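Local coordinates for glucose-6-phosphate 1-dehydrogenase (Kluyveromyces lactis, PDB 7E6I), which catalyses the NADP+-dependent oxidation of glucose 6-phosphate to 6-phosphogluconolactone, the first and probably rate-limiting step of the oxidative pentose phosphate pathway, at residues I238-L247 / S439-L450. Residues are numbered along the deposited sequence; the frame is centred on the assembly and turned at random.
Sequences IRDVMQNHLL and SWKLFTPLLNYL. With BG6 (6-O-phosphono-beta-D-glucopyranose), chain B.
Q243 lies between the two aromatic rings that helix 433-451 presents to helix 236-254, F443 against the root of its side chain and W440 against the rest. Its CA sits over the centre of the F443 ring in a CH-pi contact, 3.9 Å from the centroid, and Q243 CB stays near that ring, 4.1 Å from F443 CG. With CG anti to the backbone N (chi1 -178°), the chain runs on to W440, where Q243 CG makes a second CH-pi contact, over the six-membered ring. A bend at chi2 (-83°) then lays the amide on the indole, their planes 12° apart. Q243 CD is 3.5 Å from W440 CZ2, and Q243 NE2 stands over the ring, 3.3 Å from W440 CE2. Q243 OE1, turned toward its own helix, accepts a hydrogen bond from N244 ND2 (3.1 Å), which also donates to R239 O. Replacing W440 with an alanine would probably leave the Q243 amide without its stacking surface and free to turn away from N244.

Two side chains interlock as knobs in holes around Q243: F443 fits among I238, M242, Q243 and L247, and I238 enters a pocket of F443, L446, L447 and L450, I238 CD1 lying 3.6 Å from L450 CD1. Nearby, L447 CD1 sits over one face of the R239 guanidinium, offset toward its rim; R239 NE bonds to H157 O and NH1 forms a salt bridge with E451.

The two helix segments run roughly antiparallel, and their axes approach to 10.5 Å. Glucose 6-phosphate lies beyond segment 238-247, bound by D240 and by H245, the probable proton acceptor, whose NE2 is 2.8 Å from BG6 O1. An apolar and aromatic interface thus backs the substrate-binding helix, and the stacked amide is tied to N244, the residue before H245.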
ATOM      1  N   ILE A 238      -4.616  -4.566  12.573  1.00 27.92           N
ATOM      2  CA  ILE A 238      -3.470  -3.693  12.737  1.00 28.62           C
ATOM      3  C   ILE A 238      -2.335  -4.156  11.842  1.00 27.34           C
ATOM      4  O   ILE A 238      -1.789  -3.374  11.058  1.00 29.73           O
ATOM      5  CB  ILE A 238      -3.058  -3.625  14.216  1.00 29.88           C
ATOM      6  CG1 ILE A 238      -4.233  -3.082  15.029  1.00 29.08           C
ATOM      7  CG2 ILE A 238      -1.841  -2.744  14.385  1.00 29.56           C
ATOM      8  CD1 ILE A 238      -4.030  -3.122  16.495  1.00 27.72           C
ATOM      9  N   ARG A 239      -1.995  -5.438  11.912  1.00 28.86           N
ATOM     10  CA  ARG A 239      -0.999  -5.994  11.004  1.00 29.39           C
ATOM     11  C   ARG A 239      -1.463  -5.942   9.563  1.00 27.63           C
ATOM     12  O   ARG A 239      -0.642  -5.798   8.652  1.00 26.90           O
ATOM     13  CB  ARG A 239      -0.709  -7.451  11.360  1.00 33.78           C
ATOM     14  CG  ARG A 239       0.410  -7.661  12.320  1.00 36.07           C
ATOM     15  CD  ARG A 239       0.901  -9.088  12.254  1.00 31.37           C
ATOM     16  NE  ARG A 239       1.611  -9.412  13.479  1.00 32.66           N
ATOM     17  CZ  ARG A 239       1.010  -9.789  14.599  1.00 37.24           C
ATOM     18  NH1 ARG A 239      -0.314  -9.895  14.629  1.00 37.96           N
ATOM     19  NH2 ARG A 239       1.728 -10.069  15.681  1.00 38.47           N
ATOM     20  N   ASP A 240      -2.763  -6.104   9.327  1.00 26.18           N
ATOM     21  CA  ASP A 240      -3.226  -6.292   7.958  1.00 29.44           C
ATOM     22  C   ASP A 240      -3.047  -5.027   7.125  1.00 27.79           C
ATOM     23  O   ASP A 240      -2.620  -5.107   5.972  1.00 27.95           O
ATOM     24  CB  ASP A 240      -4.686  -6.748   7.936  1.00 30.24           C
ATOM     25  CG  ASP A 240      -5.093  -7.310   6.565  1.00 33.56           C
ATOM     26  OD1 ASP A 240      -4.252  -7.968   5.899  1.00 34.99           O
ATOM     27  OD2 ASP A 240      -6.247  -7.088   6.145  1.00 34.91           O
ATOM     28  N   VAL A 241      -3.383  -3.853   7.675  1.00 27.73           N
ATOM     29  CA  VAL A 241      -3.399  -2.628   6.873  1.00 27.20           C
ATOM     30  C   VAL A 241      -2.816  -1.423   7.603  1.00 25.07           C
ATOM     31  O   VAL A 241      -2.453  -0.432   6.967  1.00 24.50           O
ATOM     32  CB  VAL A 241      -4.821  -2.287   6.393  1.00 27.81           C
ATOM     33  CG1 VAL A 241      -5.432  -3.463   5.606  1.00 30.60           C
ATOM     34  CG2 VAL A 241      -5.707  -1.854   7.571  1.00 26.20           C
ATOM     35  N   MET A 242      -2.741  -1.467   8.929  1.00 25.51           N
ATOM     36  CA  MET A 242      -2.322  -0.267   9.649  1.00 26.50           C
ATOM     37  C   MET A 242      -0.801  -0.158   9.753  1.00 25.33           C
ATOM     38  O   MET A 242      -0.242   0.908   9.472  1.00 25.79           O
ATOM     39  CB  MET A 242      -2.964  -0.219  11.040  1.00 22.90           C
ATOM     40  CG  MET A 242      -4.470  -0.493  11.017  1.00 28.92           C
ATOM     41  SD  MET A 242      -5.335  -0.228  12.597  1.00 31.48           S
ATOM     42  CE  MET A 242      -4.884   1.480  12.935  1.00 21.74           C
ATOM     43  N   GLN A 243      -0.127  -1.246  10.148  1.00 26.00           N
ATOM     44  CA  GLN A 243       1.335  -1.269  10.201  1.00 27.38           C
ATOM     45  C   GLN A 243       1.974  -0.958   8.838  1.00 27.98           C
ATOM     46  O   GLN A 243       3.124  -0.512   8.782  1.00 25.80           O
ATOM     47  CB  GLN A 243       1.796  -2.645  10.708  1.00 28.89           C
ATOM     48  CG  GLN A 243       3.314  -2.846  10.880  1.00 29.17           C
ATOM     49  CD  GLN A 243       4.025  -3.223   9.580  1.00 30.43           C
ATOM     50  OE1 GLN A 243       3.409  -3.715   8.628  1.00 28.76           O
ATOM     51  NE2 GLN A 243       5.327  -2.959   9.526  1.00 31.64           N
ATOM     52  N   ASN A 244       1.269  -1.212   7.732  1.00 27.67           N
ATOM     53  CA  ASN A 244       1.867  -0.997   6.420  1.00 26.26           C
ATOM     54  C   ASN A 244       1.148   0.109   5.649  1.00 25.82           C
ATOM     55  O   ASN A 244       1.619   1.248   5.652  1.00 26.39           O
ATOM     56  CB  ASN A 244       1.877  -2.302   5.611  1.00 30.16           C
ATOM     57  CG  ASN A 244       0.693  -3.183   5.925  1.00 30.62           C
ATOM     58  OD1 ASN A 244      -0.386  -3.013   5.363  1.00 33.05           O
ATOM     59  ND2 ASN A 244       0.886  -4.134   6.814  1.00 32.70           N
ATOM     60  N   HIS A 245       0.023  -0.199   4.990  1.00 23.03           N
ATOM     61  CA  HIS A 245      -0.643   0.776   4.122  1.00 24.66           C
ATOM     62  C   HIS A 245      -0.880   2.106   4.824  1.00 25.48           C
ATOM     63  O   HIS A 245      -0.427   3.162   4.361  1.00 23.27           O
ATOM     64  CB  HIS A 245      -1.980   0.223   3.628  1.00 26.94           C
ATOM     65  CG  HIS A 245      -1.866  -1.092   2.931  1.00 31.55           C
ATOM     66  ND1 HIS A 245      -0.795  -1.412   2.121  1.00 32.05           N
ATOM     67  CD2 HIS A 245      -2.677  -2.173   2.933  1.00 29.58           C
ATOM     68  CE1 HIS A 245      -0.964  -2.631   1.640  1.00 31.03           C
ATOM     69  NE2 HIS A 245      -2.095  -3.116   2.121  1.00 32.29           N
ATOM     70  N   LEU A 246      -1.619   2.082   5.938  1.00 23.83           N
ATOM     71  CA  LEU A 246      -1.992   3.339   6.582  1.00 22.53           C
ATOM     72  C   LEU A 246      -0.765   4.074   7.119  1.00 22.32           C
ATOM     73  O   LEU A 246      -0.690   5.309   7.037  1.00 20.33           O
ATOM     74  CB  LEU A 246      -3.013   3.068   7.691  1.00 23.55           C
ATOM     75  CG  LEU A 246      -4.383   2.512   7.239  1.00 24.88           C
ATOM     76  CD1 LEU A 246      -5.481   2.840   8.242  1.00 23.01           C
ATOM     77  CD2 LEU A 246      -4.761   3.035   5.834  1.00 23.56           C
ATOM     78  N   LEU A 247       0.205   3.343   7.674  1.00 19.95           N
ATOM     79  CA  LEU A 247       1.420   3.997   8.149  1.00 22.01           C
ATOM     80  C   LEU A 247       2.162   4.666   6.999  1.00 21.16           C
ATOM     81  O   LEU A 247       2.689   5.773   7.153  1.00 17.31           O
ATOM     82  CB  LEU A 247       2.325   2.996   8.860  1.00 22.40           C
ATOM     83  CG  LEU A 247       3.570   3.615   9.506  1.00 23.34           C
ATOM     84  CD1 LEU A 247       3.160   4.749  10.455  1.00 23.13           C
ATOM     85  CD2 LEU A 247       4.397   2.563  10.245  1.00 21.93           C
ATOM     86  N   SER A 439       9.347   0.756  11.337  1.00 28.28           N
ATOM     87  CA  SER A 439       7.908   0.575  11.436  1.00 28.55           C
ATOM     88  C   SER A 439       7.572  -0.623  12.322  1.00 29.37           C
ATOM     89  O   SER A 439       6.592  -0.586  13.069  1.00 30.74           O
ATOM     90  CB  SER A 439       7.296   0.433  10.040  1.00 28.15           C
ATOM     91  OG  SER A 439       7.405  -0.903   9.565  1.00 36.40           O
ATOM     92  N   TRP A 440       8.399  -1.671  12.296  1.00 29.88           N
ATOM     93  CA  TRP A 440       8.171  -2.805  13.187  1.00 31.67           C
ATOM     94  C   TRP A 440       8.570  -2.494  14.628  1.00 31.67           C
ATOM     95  O   TRP A 440       7.903  -2.963  15.555  1.00 31.13           O
ATOM     96  CB  TRP A 440       8.902  -4.055  12.673  1.00 30.84           C
ATOM     97  CG  TRP A 440       8.112  -4.787  11.596  1.00 30.40           C
ATOM     98  CD1 TRP A 440       8.510  -5.045  10.312  1.00 28.68           C
ATOM     99  CD2 TRP A 440       6.788  -5.321  11.720  1.00 30.87           C
ATOM    100  NE1 TRP A 440       7.517  -5.706   9.628  1.00 29.66           N
ATOM    101  CE2 TRP A 440       6.447  -5.884  10.468  1.00 31.60           C
ATOM    102  CE3 TRP A 440       5.852  -5.374  12.768  1.00 31.63           C
ATOM    103  CZ2 TRP A 440       5.216  -6.495  10.236  1.00 29.58           C
ATOM    104  CZ3 TRP A 440       4.631  -5.977  12.535  1.00 30.29           C
ATOM    105  CH2 TRP A 440       4.324  -6.532  11.276  1.00 31.47           C
ATOM    106  N   LYS A 441       9.611  -1.679  14.846  1.00 32.39           N
ATOM    107  CA  LYS A 441       9.944  -1.274  16.213  1.00 32.93           C
ATOM    108  C   LYS A 441       8.795  -0.500  16.848  1.00 35.06           C
ATOM    109  O   LYS A 441       8.593  -0.568  18.070  1.00 36.34           O
ATOM    110  CB  LYS A 441      11.218  -0.423  16.228  1.00 32.45           C
ATOM    111  CG  LYS A 441      12.512  -1.217  16.228  1.00 33.14           C
ATOM    112  CD  LYS A 441      13.698  -0.377  15.733  1.00 33.00           C
ATOM    113  CE  LYS A 441      15.023  -1.025  16.176  1.00 42.08           C
ATOM    114  NZ  LYS A 441      15.979  -1.370  15.080  1.00 39.34           N
ATOM    115  N   LEU A 442       8.023   0.219  16.030  1.00 35.22           N
ATOM    116  CA  LEU A 442       6.915   1.026  16.522  1.00 34.32           C
ATOM    117  C   LEU A 442       5.711   0.165  16.904  1.00 32.82           C
ATOM    118  O   LEU A 442       5.110   0.365  17.966  1.00 31.29           O
ATOM    119  CB  LEU A 442       6.529   2.055  15.455  1.00 32.21           C
ATOM    120  CG  LEU A 442       5.340   2.954  15.779  1.00 32.90           C
ATOM    121  CD1 LEU A 442       5.620   3.751  17.047  1.00 34.95           C
ATOM    122  CD2 LEU A 442       4.997   3.888  14.622  1.00 32.71           C
ATOM    123  N   PHE A 443       5.352  -0.805  16.062  1.00 31.81           N
ATOM    124  CA  PHE A 443       4.114  -1.548  16.247  1.00 30.52           C
ATOM    125  C   PHE A 443       4.274  -2.820  17.068  1.00 33.91           C
ATOM    126  O   PHE A 443       3.277  -3.323  17.607  1.00 33.25           O
ATOM    127  CB  PHE A 443       3.523  -1.924  14.895  1.00 28.34           C
ATOM    128  CG  PHE A 443       2.681  -0.867  14.308  1.00 29.12           C
ATOM    129  CD1 PHE A 443       3.254   0.183  13.610  1.00 30.95           C
ATOM    130  CD2 PHE A 443       1.310  -0.886  14.477  1.00 27.34           C
ATOM    131  CE1 PHE A 443       2.449   1.194  13.072  1.00 28.43           C
ATOM    132  CE2 PHE A 443       0.510   0.117  13.944  1.00 27.22           C
ATOM    133  CZ  PHE A 443       1.073   1.156  13.252  1.00 23.63           C
ATOM    134  N   THR A 444       5.477  -3.376  17.154  1.00 33.55           N
ATOM    135  CA  THR A 444       5.618  -4.651  17.848  1.00 34.13           C
ATOM    136  C   THR A 444       5.179  -4.574  19.306  1.00 33.78           C
ATOM    137  O   THR A 444       4.418  -5.455  19.742  1.00 34.34           O
ATOM    138  CB  THR A 444       7.055  -5.162  17.713  1.00 36.37           C
ATOM    139  OG1 THR A 444       7.257  -5.643  16.375  1.00 33.86           O
ATOM    140  CG2 THR A 444       7.304  -6.286  18.707  1.00 34.40           C
ATOM    141  N   PRO A 445       5.568  -3.570  20.098  1.00 34.97           N
ATOM    142  CA  PRO A 445       5.082  -3.536  21.488  1.00 32.31           C
ATOM    143  C   PRO A 445       3.566  -3.521  21.592  1.00 34.05           C
ATOM    144  O   PRO A 445       3.006  -4.233  22.429  1.00 37.76           O
ATOM    145  CB  PRO A 445       5.715  -2.258  22.048  1.00 32.74           C
ATOM    146  CG  PRO A 445       6.908  -2.016  21.189  1.00 33.26           C
ATOM    147  CD  PRO A 445       6.454  -2.423  19.814  1.00 35.05           C
ATOM    148  N   LEU A 446       2.873  -2.740  20.762  1.00 35.41           N
ATOM    149  CA  LEU A 446       1.417  -2.797  20.794  1.00 33.66           C
ATOM    150  C   LEU A 446       0.924  -4.198  20.460  1.00 36.02           C
ATOM    151  O   LEU A 446       0.022  -4.722  21.125  1.00 35.52           O
ATOM    152  CB  LEU A 446       0.820  -1.782  19.827  1.00 28.51           C
ATOM    153  CG  LEU A 446      -0.703  -1.909  19.674  1.00 28.68           C
ATOM    154  CD1 LEU A 446      -1.399  -1.675  21.006  1.00 33.09           C
ATOM    155  CD2 LEU A 446      -1.255  -0.950  18.631  1.00 28.65           C
ATOM    156  N   LEU A 447       1.523  -4.831  19.446  1.00 34.29           N
ATOM    157  CA  LEU A 447       1.048  -6.143  19.014  1.00 36.75           C
ATOM    158  C   LEU A 447       1.339  -7.220  20.055  1.00 38.35           C
ATOM    159  O   LEU A 447       0.513  -8.115  20.272  1.00 38.37           O
ATOM    160  CB  LEU A 447       1.679  -6.508  17.676  1.00 35.77           C
ATOM    161  CG  LEU A 447       1.141  -5.747  16.463  1.00 33.35           C
ATOM    162  CD1 LEU A 447       2.004  -6.043  15.239  1.00 29.28           C
ATOM    163  CD2 LEU A 447      -0.286  -6.154  16.223  1.00 34.66           C
ATOM    164  N   ASN A 448       2.514  -7.156  20.693  1.00 37.05           N
ATOM    165  CA  ASN A 448       2.819  -8.056  21.801  1.00 37.08           C
ATOM    166  C   ASN A 448       1.816  -7.889  22.936  1.00 40.91           C
ATOM    167  O   ASN A 448       1.369  -8.875  23.536  1.00 38.93           O
ATOM    168  CB  ASN A 448       4.230  -7.790  22.329  1.00 37.48           C
ATOM    169  CG  ASN A 448       5.306  -8.286  21.398  1.00 39.47           C
ATOM    170  OD1 ASN A 448       5.039  -9.055  20.462  1.00 38.81           O
ATOM    171  ND2 ASN A 448       6.546  -7.847  21.648  1.00 38.97           N
ATOM    172  N   TYR A 449       1.471  -6.642  23.262  1.00 37.09           N
ATOM    173  CA  TYR A 449       0.551  -6.402  24.364  1.00 38.70           C
ATOM    174  C   TYR A 449      -0.835  -6.954  24.049  1.00 41.52           C
ATOM    175  O   TYR A 449      -1.432  -7.648  24.876  1.00 46.64           O
ATOM    176  CB  TYR A 449       0.521  -4.906  24.678  1.00 38.71           C
ATOM    177  CG  TYR A 449      -0.709  -4.435  25.409  1.00 41.55           C
ATOM    178  CD1 TYR A 449      -0.849  -4.626  26.779  1.00 42.74           C
ATOM    179  CD2 TYR A 449      -1.722  -3.781  24.733  1.00 40.85           C
ATOM    180  CE1 TYR A 449      -1.975  -4.194  27.448  1.00 42.92           C
ATOM    181  CE2 TYR A 449      -2.847  -3.344  25.388  1.00 43.19           C
ATOM    182  CZ  TYR A 449      -2.971  -3.554  26.743  1.00 46.01           C
ATOM    183  OH  TYR A 449      -4.104  -3.109  27.378  1.00 47.40           O
ATOM    184  N   LEU A 450      -1.340  -6.709  22.841  1.00 40.48           N
ATOM    185  CA  LEU A 450      -2.690  -7.151  22.506  1.00 41.19           C
ATOM    186  C   LEU A 450      -2.785  -8.671  22.440  1.00 46.49           C
ATOM    187  O   LEU A 450      -3.812  -9.251  22.806  1.00 46.63           O
ATOM    188  CB  LEU A 450      -3.116  -6.549  21.171  1.00 41.30           C
ATOM    189  CG  LEU A 450      -3.334  -5.035  21.106  1.00 41.42           C
ATOM    190  CD1 LEU A 450      -3.889  -4.642  19.726  1.00 36.88           C
ATOM    191  CD2 LEU A 450      -4.253  -4.579  22.216  1.00 39.62           C
TER
HETATM  192  C1  BG6 B 501      -4.432  -6.044   1.834  1.00 39.80           C
HETATM  193  C2  BG6 B 501      -5.134  -6.578   3.082  1.00 38.13           C
HETATM  194  O1  BG6 B 501      -3.118  -5.712   2.047  1.00 37.90           O
HETATM  195  O5  BG6 B 501      -5.130  -4.798   1.376  1.00 41.80           O
HETATM  196  C3  BG6 B 501      -6.583  -6.816   2.833  1.00 36.83           C
HETATM  197  O2  BG6 B 501      -4.522  -7.788   3.548  1.00 35.89           O
HETATM  198  C4  BG6 B 501      -7.268  -5.563   2.394  1.00 39.08           C
HETATM  199  O3  BG6 B 501      -7.236  -7.265   4.050  1.00 36.64           O
HETATM  200  C5  BG6 B 501      -6.582  -4.981   1.158  1.00 41.46           C
HETATM  201  O4  BG6 B 501      -8.644  -5.865   2.126  1.00 41.67           O
HETATM  202  C6  BG6 B 501      -7.113  -3.629   0.766  1.00 43.35           C
HETATM  203  O6  BG6 B 501      -6.392  -3.196  -0.374  1.00 45.33           O
HETATM  204  P   BG6 B 501      -7.185  -2.247  -1.482  1.00 49.16           P
HETATM  205  O1P BG6 B 501      -7.726  -1.129  -0.612  1.00 40.50           O
HETATM  206  O2P BG6 B 501      -8.269  -3.065  -2.132  1.00 42.76           O
HETATM  207  O3P BG6 B 501      -6.267  -1.722  -2.584  1.00 36.04           O